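Local atomic coordinates of peptide-binding protein (Photobacterium damsela subsp. piscicida, PDB entry 6SQX), a protein that is a secreted NlpC/P60 endopeptidase that cleaves the peptidoglycan of potentially competing bacteria, probably as a cysteine peptidase. Residues 92-97 and 205-210; 120-125 and 152-157; 187-192 and 197-202. All blocks are in the same frame, centred on the assembly; numbering follows the deposited sequence.

Two contacts bring helices to a small beta domain and a third lies within its sheet. Following the chain from the N terminus, helix 90-102 comes first and meets strand 206-211 in interaction 1, which closes the longest loop, with 107 residues between its segments. Both other contacts lie within that loop, one after the other. Interaction 2 brings helix 118-126 to the turn after strand 149-152; interaction 3 is the hairpin of strands 186-192 and 198-203. Strand 198-203 pairs with strand 206-211 in the same antiparallel sheet, joining interactions 1 and 3 through the backbone, while Pro155 packs on Trp198 and so links 120-125/152-157 to 187-192/197-202.

Interaction 1 (92-97 and 205-210); sequences KLENDT and GTLGWV. With EDO (1,2-ethanediol), chain I.
Glu94 and Trp209 carry the polar part of this contact, in which helix 90-102 lies over strand 206-211 of the SH3-type sheet. The indole NE1 of Trp209 gives its hydrogen to Glu94 OE1 at 2.8 Å. The bond is bent, with an angle of 144° at the hydrogen, and it reaches the syn side of the carboxylate from 24° out of its plane. The oxygen sits at the edge of the indole, near its plane. The Glu94 chain bends at chi2 (-61°), bringing the carboxylate to the indole.

Apolar contact is slighter. Leu93 CD1 meets Leu207 CD2 at 3.8 Å, one methyl against another, and the same Leu207 methyl lies 4.1 Å from Glu94 OE2. Leu200 and Met126 pack on both Glu94 and Trp209, placing the carboxylate among largely apolar neighbours.

A bound 1,2-ethanediol, probably from the crystallisation liquor, spans the two segments. Its O1 donates to Thr97 OG1 and its O2 to Leu207 O, each at 2.8 Å. Thr97 OG1 in turn bonds at 2.8 Å to Leu93 O, which also takes the helical bond from Thr97 N; the two donors arrive from opposite faces of its plane.

Helix and strand are thus joined through side chains, their axes 10.5 Å apart at closest approach. A buried carboxylate gripped by an indole N-H has one oxygen satisfied, and the low polarity around it would probably strengthen that bond.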
loop_
_atom_site.group_PDB
_atom_site.type_symbol
_atom_site.label_atom_id
_atom_site.label_comp_id
_atom_site.label_asym_id
_atom_site.label_seq_id
_atom_site.Cartn_x
_atom_site.Cartn_y
_atom_site.Cartn_z
ATOM N N LYS A 92 -23.414 0.398 -3.970
ATOM C CA LYS A 92 -23.439 -1.067 -3.883
ATOM C C LYS A 92 -22.334 -1.575 -2.959
ATOM O O LYS A 92 -22.569 -2.440 -2.104
ATOM C CB LYS A 92 -23.310 -1.691 -5.277
ATOM C CG LYS A 92 -23.222 -3.214 -5.275
ATOM C CD LYS A 92 -22.901 -3.754 -6.674
ATOM C CE LYS A 92 -23.098 -5.265 -6.763
ATOM N NZ LYS A 92 -22.378 -6.040 -5.709
ATOM N N LEU A 93 -21.107 -1.055 -3.128
ATOM C CA LEU A 93 -20.000 -1.493 -2.270
ATOM C C LEU A 93 -20.287 -1.197 -0.803
ATOM O O LEU A 93 -19.944 -1.995 0.075
ATOM C CB LEU A 93 -18.682 -0.844 -2.708
ATOM C CG LEU A 93 -18.011 -1.339 -4.000
ATOM C CD1 LEU A 93 -16.666 -0.606 -4.256
ATOM C CD2 LEU A 93 -17.781 -2.852 -4.026
ATOM N N GLU A 94 -20.870 -0.032 -0.513
ATOM C CA GLU A 94 -21.200 0.303 0.865
ATOM C C GLU A 94 -22.220 -0.659 1.436
ATOM O O GLU A 94 -22.057 -1.168 2.553
ATOM C CB GLU A 94 -21.697 1.740 0.958
ATOM C CG GLU A 94 -20.595 2.761 0.623
ATOM C CD GLU A 94 -19.415 2.659 1.572
ATOM O OE1 GLU A 94 -19.631 2.881 2.788
ATOM O OE2 GLU A 94 -18.301 2.356 1.080
ATOM N N ASN A 95 -23.275 -0.926 0.679
ATOM C CA ASN A 95 -24.289 -1.877 1.143
ATOM C C ASN A 95 -23.714 -3.282 1.297
ATOM O O ASN A 95 -24.050 -3.993 2.254
ATOM C CB ASN A 95 -25.499 -1.885 0.201
ATOM C CG ASN A 95 -26.382 -0.664 0.383
ATOM O OD1 ASN A 95 -26.749 -0.306 1.506
ATOM N ND2 ASN A 95 -26.735 -0.026 -0.719
ATOM N N ASP A 96 -22.844 -3.696 0.363
ATOM C CA ASP A 96 -22.178 -4.991 0.473
ATOM C C ASP A 96 -21.344 -5.085 1.744
ATOM O O ASP A 96 -21.282 -6.150 2.368
ATOM C CB ASP A 96 -21.267 -5.239 -0.732
ATOM C CG ASP A 96 -22.030 -5.527 -2.016
ATOM O OD1 ASP A 96 -23.259 -5.703 -1.980
ATOM O OD2 ASP A 96 -21.371 -5.581 -3.062
ATOM N N THR A 97 -20.674 -3.991 2.126
ATOM C CA THR A 97 -19.817 -4.031 3.310
ATOM C C THR A 97 -20.648 -4.166 4.576
ATOM O O THR A 97 -20.325 -4.975 5.459
ATOM C CB THR A 97 -18.941 -2.774 3.344
ATOM O OG1 THR A 97 -18.179 -2.712 2.134
ATOM C CG2 THR A 97 -17.987 -2.790 4.540
ATOM N N GLY A 205 -6.679 5.271 -5.496
ATOM C CA GLY A 205 -7.106 3.903 -5.752
ATOM C C GLY A 205 -7.753 3.219 -4.564
ATOM O O GLY A 205 -7.891 1.979 -4.551
ATOM N N THR A 206 -8.175 3.987 -3.555
ATOM C CA THR A 206 -8.857 3.476 -2.365
ATOM C C THR A 206 -10.174 4.214 -2.133
ATOM O O THR A 206 -10.271 5.428 -2.376
ATOM C CB THR A 206 -7.937 3.628 -1.105
ATOM O OG1 THR A 206 -6.933 2.611 -1.112
ATOM C CG2 THR A 206 -8.730 3.514 0.188
ATOM N N LEU A 207 -11.179 3.470 -1.651
ATOM C CA LEU A 207 -12.471 4.002 -1.243
ATOM C C LEU A 207 -12.677 3.657 0.224
ATOM O O LEU A 207 -12.496 2.503 0.618
ATOM C CB LEU A 207 -13.589 3.324 -2.038
ATOM C CG LEU A 207 -15.040 3.544 -1.579
ATOM C CD1 LEU A 207 -15.492 5.011 -1.920
ATOM C CD2 LEU A 207 -15.969 2.519 -2.268
ATOM N N GLY A 208 -13.076 4.628 1.036
ATOM C CA GLY A 208 -13.449 4.278 2.395
ATOM C C GLY A 208 -13.573 5.494 3.291
ATOM O O GLY A 208 -13.550 6.622 2.832
ATOM N N TRP A 209 -13.773 5.227 4.580
ATOM C CA TRP A 209 -14.130 6.255 5.543
ATOM C C TRP A 209 -12.909 6.709 6.338
ATOM O O TRP A 209 -12.050 5.895 6.728
ATOM C CB TRP A 209 -15.149 5.692 6.539
ATOM C CG TRP A 209 -16.471 5.259 5.897
ATOM C CD1 TRP A 209 -16.733 4.066 5.286
ATOM C CD2 TRP A 209 -17.678 6.027 5.818
ATOM N NE1 TRP A 209 -18.032 4.052 4.807
ATOM C CE2 TRP A 209 -18.639 5.232 5.146
ATOM C CE3 TRP A 209 -18.040 7.299 6.260
ATOM C CZ2 TRP A 209 -19.948 5.671 4.902
ATOM C CZ3 TRP A 209 -19.333 7.746 6.003
ATOM C CH2 TRP A 209 -20.278 6.924 5.351
ATOM N N VAL A 210 -12.854 8.008 6.621
ATOM C CA VAL A 210 -11.773 8.605 7.417
ATOM C C VAL A 210 -12.403 9.619 8.354
ATOM O O VAL A 210 -13.511 10.100 8.105
ATOM C CB VAL A 210 -10.737 9.328 6.533
ATOM C CG1 VAL A 210 -9.980 8.337 5.615
ATOM C CG2 VAL A 210 -11.430 10.475 5.750
HETATM C C1 EDO I . -15.514 -1.274 0.347
HETATM O O1 EDO I . -15.661 -1.552 1.748
HETATM C C2 EDO I . -14.420 -0.228 0.200
HETATM O O2 EDO I . -14.553 0.684 1.285
#

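Interaction 2 (120-125 and 152-157)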
loop_
_atom_site.group_PDB
_atom_site.type_symbol
_atom_site.label_atom_id
_atom_site.label_comp_id
_atom_site.label_asym_id
_atom_site.label_seq_id
_atom_site.Cartn_x
_atom_site.Cartn_y
_atom_site.Cartn_z
ATOM N N ASN A 120 -25.454 -2.380 13.548
ATOM C CA ASN A 120 -26.659 -1.569 13.388
ATOM C C ASN A 120 -26.375 -0.090 13.623
ATOM O O ASN A 120 -26.803 0.765 12.839
ATOM C CB ASN A 120 -27.784 -2.067 14.296
ATOM C CG ASN A 120 -28.329 -3.387 13.835
ATOM O OD1 ASN A 120 -27.922 -3.879 12.776
ATOM N ND2 ASN A 120 -29.242 -3.972 14.601
ATOM N N SER A 121 -25.640 0.230 14.691
ATOM C CA SER A 121 -25.360 1.633 14.984
ATOM C C SER A 121 -24.496 2.249 13.893
ATOM O O SER A 121 -24.666 3.424 13.540
ATOM C CB SER A 121 -24.685 1.758 16.351
ATOM O OG SER A 121 -23.314 1.398 16.285
ATOM N N ILE A 122 -23.576 1.467 13.344
ATOM C CA ILE A 122 -22.730 1.945 12.261
ATOM C C ILE A 122 -23.552 2.189 10.999
ATOM O O ILE A 122 -23.396 3.218 10.330
ATOM C CB ILE A 122 -21.568 0.970 12.017
ATOM C CG1 ILE A 122 -20.676 0.909 13.257
ATOM C CG2 ILE A 122 -20.764 1.371 10.773
ATOM C CD1 ILE A 122 -19.681 -0.190 13.195
ATOM N N SER A 123 -24.407 1.230 10.633
ATOM C CA SER A 123 -25.254 1.390 9.454
ATOM C C SER A 123 -26.136 2.625 9.578
ATOM O O SER A 123 -26.309 3.383 8.609
ATOM C CB SER A 123 -26.106 0.131 9.257
ATOM O OG SER A 123 -27.127 0.339 8.291
ATOM N N GLU A 124 -26.715 2.839 10.765
ATOM C CA GLU A 124 -27.496 4.055 10.998
ATOM C C GLU A 124 -26.663 5.292 10.702
ATOM O O GLU A 124 -27.098 6.191 9.971
ATOM C CB GLU A 124 -27.968 4.123 12.452
ATOM C CG GLU A 124 -29.146 3.255 12.822
ATOM C CD GLU A 124 -29.623 3.554 14.231
ATOM O OE1 GLU A 124 -30.274 4.602 14.427
ATOM O OE2 GLU A 124 -29.321 2.755 15.145
ATOM N N ASN A 125 -25.462 5.358 11.281
ATOM C CA ASN A 125 -24.612 6.539 11.143
ATOM C C ASN A 125 -24.166 6.755 9.700
ATOM O O ASN A 125 -23.901 7.897 9.294
ATOM C CB ASN A 125 -23.398 6.364 12.048
ATOM C CG ASN A 125 -22.680 7.677 12.357
ATOM O OD1 ASN A 125 -23.295 8.753 12.402
ATOM N ND2 ASN A 125 -21.370 7.586 12.602
ATOM N N ARG A 152 -10.966 3.299 6.471
ATOM C CA ARG A 152 -11.731 2.231 7.105
ATOM C C ARG A 152 -12.901 1.816 6.201
ATOM O O ARG A 152 -13.517 2.662 5.541
ATOM C CB ARG A 152 -12.336 2.750 8.452
ATOM C CG ARG A 152 -11.306 3.450 9.411
ATOM C CD ARG A 152 -10.278 2.455 9.994
ATOM N NE ARG A 152 -10.928 1.599 10.988
ATOM C CZ ARG A 152 -10.417 0.479 11.481
ATOM N NH1 ARG A 152 -9.224 0.070 11.030
ATOM N NH2 ARG A 152 -11.094 -0.219 12.401
ATOM N N SER A 153 -13.245 0.527 6.208
ATOM C CA SER A 153 -14.339 0.111 5.333
ATOM C C SER A 153 -15.702 0.537 5.857
ATOM O O SER A 153 -16.662 0.577 5.075
ATOM C CB SER A 153 -14.294 -1.389 5.132
ATOM O OG SER A 153 -14.613 -2.088 6.316
ATOM N N LEU A 154 -15.836 0.794 7.153
ATOM C CA LEU A 154 -17.022 1.299 7.827
ATOM C C LEU A 154 -16.563 2.443 8.713
ATOM O O LEU A 154 -15.400 2.463 9.132
ATOM C CB LEU A 154 -17.615 0.217 8.740
ATOM C CG LEU A 154 -18.202 -1.003 8.030
ATOM C CD1 LEU A 154 -18.596 -2.052 9.067
ATOM C CD2 LEU A 154 -19.419 -0.580 7.176
ATOM N N PRO A 155 -17.437 3.387 9.030
ATOM C CA PRO A 155 -16.997 4.561 9.832
ATOM C C PRO A 155 -16.892 4.227 11.312
ATOM O O PRO A 155 -17.764 4.555 12.132
ATOM C CB PRO A 155 -18.091 5.596 9.553
ATOM C CG PRO A 155 -19.327 4.757 9.244
ATOM C CD PRO A 155 -18.780 3.580 8.449
ATOM N N THR A 156 -15.788 3.556 11.654
ATOM C CA THR A 156 -15.540 3.156 13.032
ATOM C C THR A 156 -14.056 2.895 13.195
ATOM O O THR A 156 -13.392 2.421 12.262
ATOM C CB THR A 156 -16.323 1.883 13.430
ATOM O OG1 THR A 156 -16.086 1.543 14.814
ATOM C CG2 THR A 156 -15.935 0.700 12.553
ATOM N N SER A 157 -13.552 3.252 14.375
ATOM C CA SER A 157 -12.200 2.892 14.767
ATOM C C SER A 157 -12.142 1.523 15.425
ATOM O O SER A 157 -11.040 1.023 15.695
ATOM C CB SER A 157 -11.612 3.953 15.699
ATOM O OG SER A 157 -12.433 4.123 16.837
HETATM O O HOH W 1 -20.387 4.872 12.769
#
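Ile122 reaches from helix 118-126 to the turn formed by Leu154, Pro155 and Thr156, and it supplies every direct side-chain contact between the two segments. From CB, which is directed at the turn, the chain divides. The CG2 branch, anti to the backbone N, comes alongside the proline ring: it lies 3.8 Å from Pro155 CD and 4.0 Å from Pro155 CG. The same methyl reaches Leu154 CB at 3.9 Å, where the two side chains cross at about a right angle. The other branch runs through CG1, anti to the carbonyl carbon (chi1 -63°), and continues extended to CD1. That tip meets the methyl end of Thr156, with Ile122 CD1 to Thr156 CG2 at 3.9 Å. The threonine hydroxyl bonds to the backbone N of Asp158.

Polar linkage is left to a water. It accepts from Asn125 ND2 at 2.9 Å and donates to Pro155 O at 2.7 Å.

The turn follows strand 149-152, whose Arg152 pairs through its backbone with Trp209, and Trp198 of strand 198-203 packs on Pro155. Pro155 is the centre of an inverse gamma turn, closed by a weak bond from Thr156 N to Leu154 O. Arg152 NE donates to Thr156 O at 2.9 Å, nearly straight (170°) and in both the carbonyl and the guanidinium planes, while Asp174 forms a salt bridge with Arg152 NH2.

The arginine bond thus braces the turn, aided by the weak one; segment 120-125 meets it by dispersion through Ile122, Met126 of the same helix adds to this, and one water carries hydrogen bonding across.

Interaction 3 (187-192 and 197-202); sequences IMLIHM and KWTLIK
A beta hairpin with a classic bulge forms this part of the SH3-type domain, strand 186-192 running antiparallel to 198-203. At one end Met188 and Lys202 are a hydrogen-bonded pair, with Met188 N to Lys202 O at 3.0 Å and the return bond from Lys202 N to Met188 O at 3.1 Å. Beyond the non-hydrogen-bonded pair Leu189 and Ile201 the register slips by one. The bulge sets Ile190 and His191 both opposite Leu200: Ile190 N donates to Leu200 O at 2.9 Å, and Leu200 N to His191 O at 2.8 Å.

The His191 imidazole finds its polar partners outside the hairpin, in Met126 O and the backbone N of Asn133. With one ring nitrogen facing a carbonyl and the other an N-H, it is probably neutral, protonated at NE2, and its rotation is fixed from both sides.

Met188 and Lys202 run side by side, bringing Met188 SD within 3.8 Å of Lys202 NZ. A final bend in the lysine (chi4 86°) turns that amine, whose hydrogen-bond partners are Asn73 O and Gln67 OE1. On the face of Leu189 and Ile201, Leu189 CD2 packs on Ile201 CG2 at 3.8 Å.

Four backbone bonds thus hold the strands, two at the Met188-Lys202 pair and two at the bulge, so pairing survives the slip in register, while apolar packing of Leu189 with Ile201 joins the strands between them.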
loop_
_atom_site.group_PDB
_atom_site.type_symbol
_atom_site.label_atom_id
_atom_site.label_comp_id
_atom_site.label_asym_id
_atom_site.label_seq_id
_atom_site.Cartn_x
_atom_site.Cartn_y
_atom_site.Cartn_z
ATOM N N ILE A 187 -8.216 13.865 -3.162
ATOM C CA ILE A 187 -9.341 12.963 -2.926
ATOM C C ILE A 187 -10.627 13.602 -3.433
ATOM O O ILE A 187 -10.667 14.764 -3.832
ATOM C CB ILE A 187 -9.495 12.575 -1.432
ATOM C CG1 ILE A 187 -9.683 13.872 -0.610
ATOM C CG2 ILE A 187 -8.266 11.771 -0.967
ATOM C CD1 ILE A 187 -9.942 13.666 0.849
ATOM N N MET A 188 -11.689 12.819 -3.387
ATOM C CA MET A 188 -13.025 13.345 -3.561
ATOM C C MET A 188 -13.834 12.983 -2.330
ATOM O O MET A 188 -13.735 11.852 -1.835
ATOM C CB MET A 188 -13.672 12.674 -4.761
ATOM C CG MET A 188 -15.117 13.141 -5.038
ATOM S SD MET A 188 -15.857 12.539 -6.572
ATOM C CE MET A 188 -14.952 13.536 -7.786
ATOM N N LEU A 189 -14.616 13.958 -1.836
ATOM C CA LEU A 189 -15.495 13.772 -0.692
ATOM C C LEU A 189 -16.846 13.277 -1.203
ATOM O O LEU A 189 -17.419 13.871 -2.132
ATOM C CB LEU A 189 -15.656 15.098 0.061
ATOM C CG LEU A 189 -14.339 15.798 0.458
ATOM C CD1 LEU A 189 -14.693 17.006 1.314
ATOM C CD2 LEU A 189 -13.311 14.902 1.147
ATOM N N ILE A 190 -17.373 12.197 -0.618
ATOM C CA ILE A 190 -18.564 11.531 -1.143
ATOM C C ILE A 190 -19.774 11.727 -0.239
ATOM O O ILE A 190 -20.848 12.133 -0.702
ATOM C CB ILE A 190 -18.298 10.031 -1.386
ATOM C CG1 ILE A 190 -17.124 9.823 -2.338
ATOM C CG2 ILE A 190 -19.575 9.330 -1.930
ATOM C CD1 ILE A 190 -16.483 8.438 -2.157
ATOM N N HIS A 191 -19.633 11.427 1.053
ATOM C CA HIS A 191 -20.793 11.268 1.919
ATOM C C HIS A 191 -20.323 11.423 3.354
ATOM O O HIS A 191 -19.218 10.998 3.692
ATOM C CB HIS A 191 -21.370 9.862 1.680
ATOM C CG HIS A 191 -22.700 9.617 2.330
ATOM N ND1 HIS A 191 -23.879 10.109 1.815
ATOM C CD2 HIS A 191 -23.037 8.916 3.443
ATOM C CE1 HIS A 191 -24.882 9.741 2.588
ATOM N NE2 HIS A 191 -24.406 9.004 3.576
ATOM N N MET A 192 -21.136 12.032 4.200
ATOM C CA MET A 192 -20.752 12.277 5.588
ATOM C C MET A 192 -21.688 11.518 6.525
ATOM O O MET A 192 -22.901 11.437 6.275
ATOM C CB MET A 192 -20.763 13.798 5.899
ATOM C CG MET A 192 -20.318 14.194 7.315
ATOM S SD MET A 192 -19.855 15.946 7.465
ATOM C CE MET A 192 -21.129 16.691 6.471
ATOM N N LYS A 197 -18.737 12.853 12.190
ATOM C CA LYS A 197 -17.363 12.559 12.576
ATOM C C LYS A 197 -16.573 11.832 11.501
ATOM O O LYS A 197 -15.346 11.788 11.599
ATOM C CB LYS A 197 -17.350 11.751 13.872
ATOM C CG LYS A 197 -17.936 12.501 15.068
ATOM C CD LYS A 197 -17.929 11.622 16.315
ATOM C CE LYS A 197 -18.335 12.385 17.570
ATOM N NZ LYS A 197 -18.152 11.534 18.786
ATOM N N TRP A 198 -17.240 11.225 10.518
ATOM C CA TRP A 198 -16.583 10.433 9.486
ATOM C C TRP A 198 -17.032 10.889 8.106
ATOM O O TRP A 198 -18.190 11.268 7.908
ATOM C CB TRP A 198 -16.951 8.959 9.632
ATOM C CG TRP A 198 -16.456 8.345 10.892
ATOM C CD1 TRP A 198 -17.108 8.315 12.099
ATOM C CD2 TRP A 198 -15.222 7.625 11.078
ATOM N NE1 TRP A 198 -16.346 7.634 13.031
ATOM C CE2 TRP A 198 -15.184 7.210 12.434
ATOM C CE3 TRP A 198 -14.137 7.318 10.241
ATOM C CZ2 TRP A 198 -14.118 6.482 12.958
ATOM C CZ3 TRP A 198 -13.072 6.590 10.765
ATOM C CH2 TRP A 198 -13.057 6.211 12.111
ATOM N N THR A 199 -16.119 10.812 7.133
ATOM C CA THR A 199 -16.420 11.143 5.747
ATOM C C THR A 199 -15.959 10.006 4.856
ATOM O O THR A 199 -14.852 9.492 5.029
ATOM C CB THR A 199 -15.759 12.473 5.347
ATOM O OG1 THR A 199 -16.321 13.514 6.153
ATOM C CG2 THR A 199 -16.049 12.811 3.881
ATOM N N LEU A 200 -16.825 9.589 3.928
ATOM C CA LEU A 200 -16.495 8.589 2.930
ATOM C C LEU A 200 -15.797 9.307 1.787
ATOM O O LEU A 200 -16.311 10.311 1.282
ATOM C CB LEU A 200 -17.800 7.974 2.406
ATOM C CG LEU A 200 -17.635 6.888 1.310
ATOM C CD1 LEU A 200 -16.728 5.675 1.704
ATOM C CD2 LEU A 200 -19.005 6.421 0.793
ATOM N N ILE A 201 -14.586 8.853 1.431
ATOM C CA ILE A 201 -13.745 9.505 0.430
ATOM C C ILE A 201 -13.212 8.472 -0.552
ATOM O O ILE A 201 -13.278 7.262 -0.318
ATOM C CB ILE A 201 -12.549 10.234 1.095
ATOM C CG1 ILE A 201 -11.544 9.228 1.749
ATOM C CG2 ILE A 201 -13.079 11.211 2.143
ATOM C CD1 ILE A 201 -10.224 9.830 2.131
ATOM N N LYS A 202 -12.642 8.958 -1.650
ATOM C CA LYS A 202 -11.849 8.076 -2.499
ATOM C C LYS A 202 -10.636 8.830 -3.011
ATOM O O LYS A 202 -10.702 10.041 -3.247
ATOM C CB LYS A 202 -12.684 7.494 -3.665
ATOM C CG LYS A 202 -13.451 8.547 -4.505
ATOM C CD LYS A 202 -14.433 7.780 -5.401
ATOM C CE LYS A 202 -15.261 8.712 -6.282
ATOM N NZ LYS A 202 -14.596 9.096 -7.577
#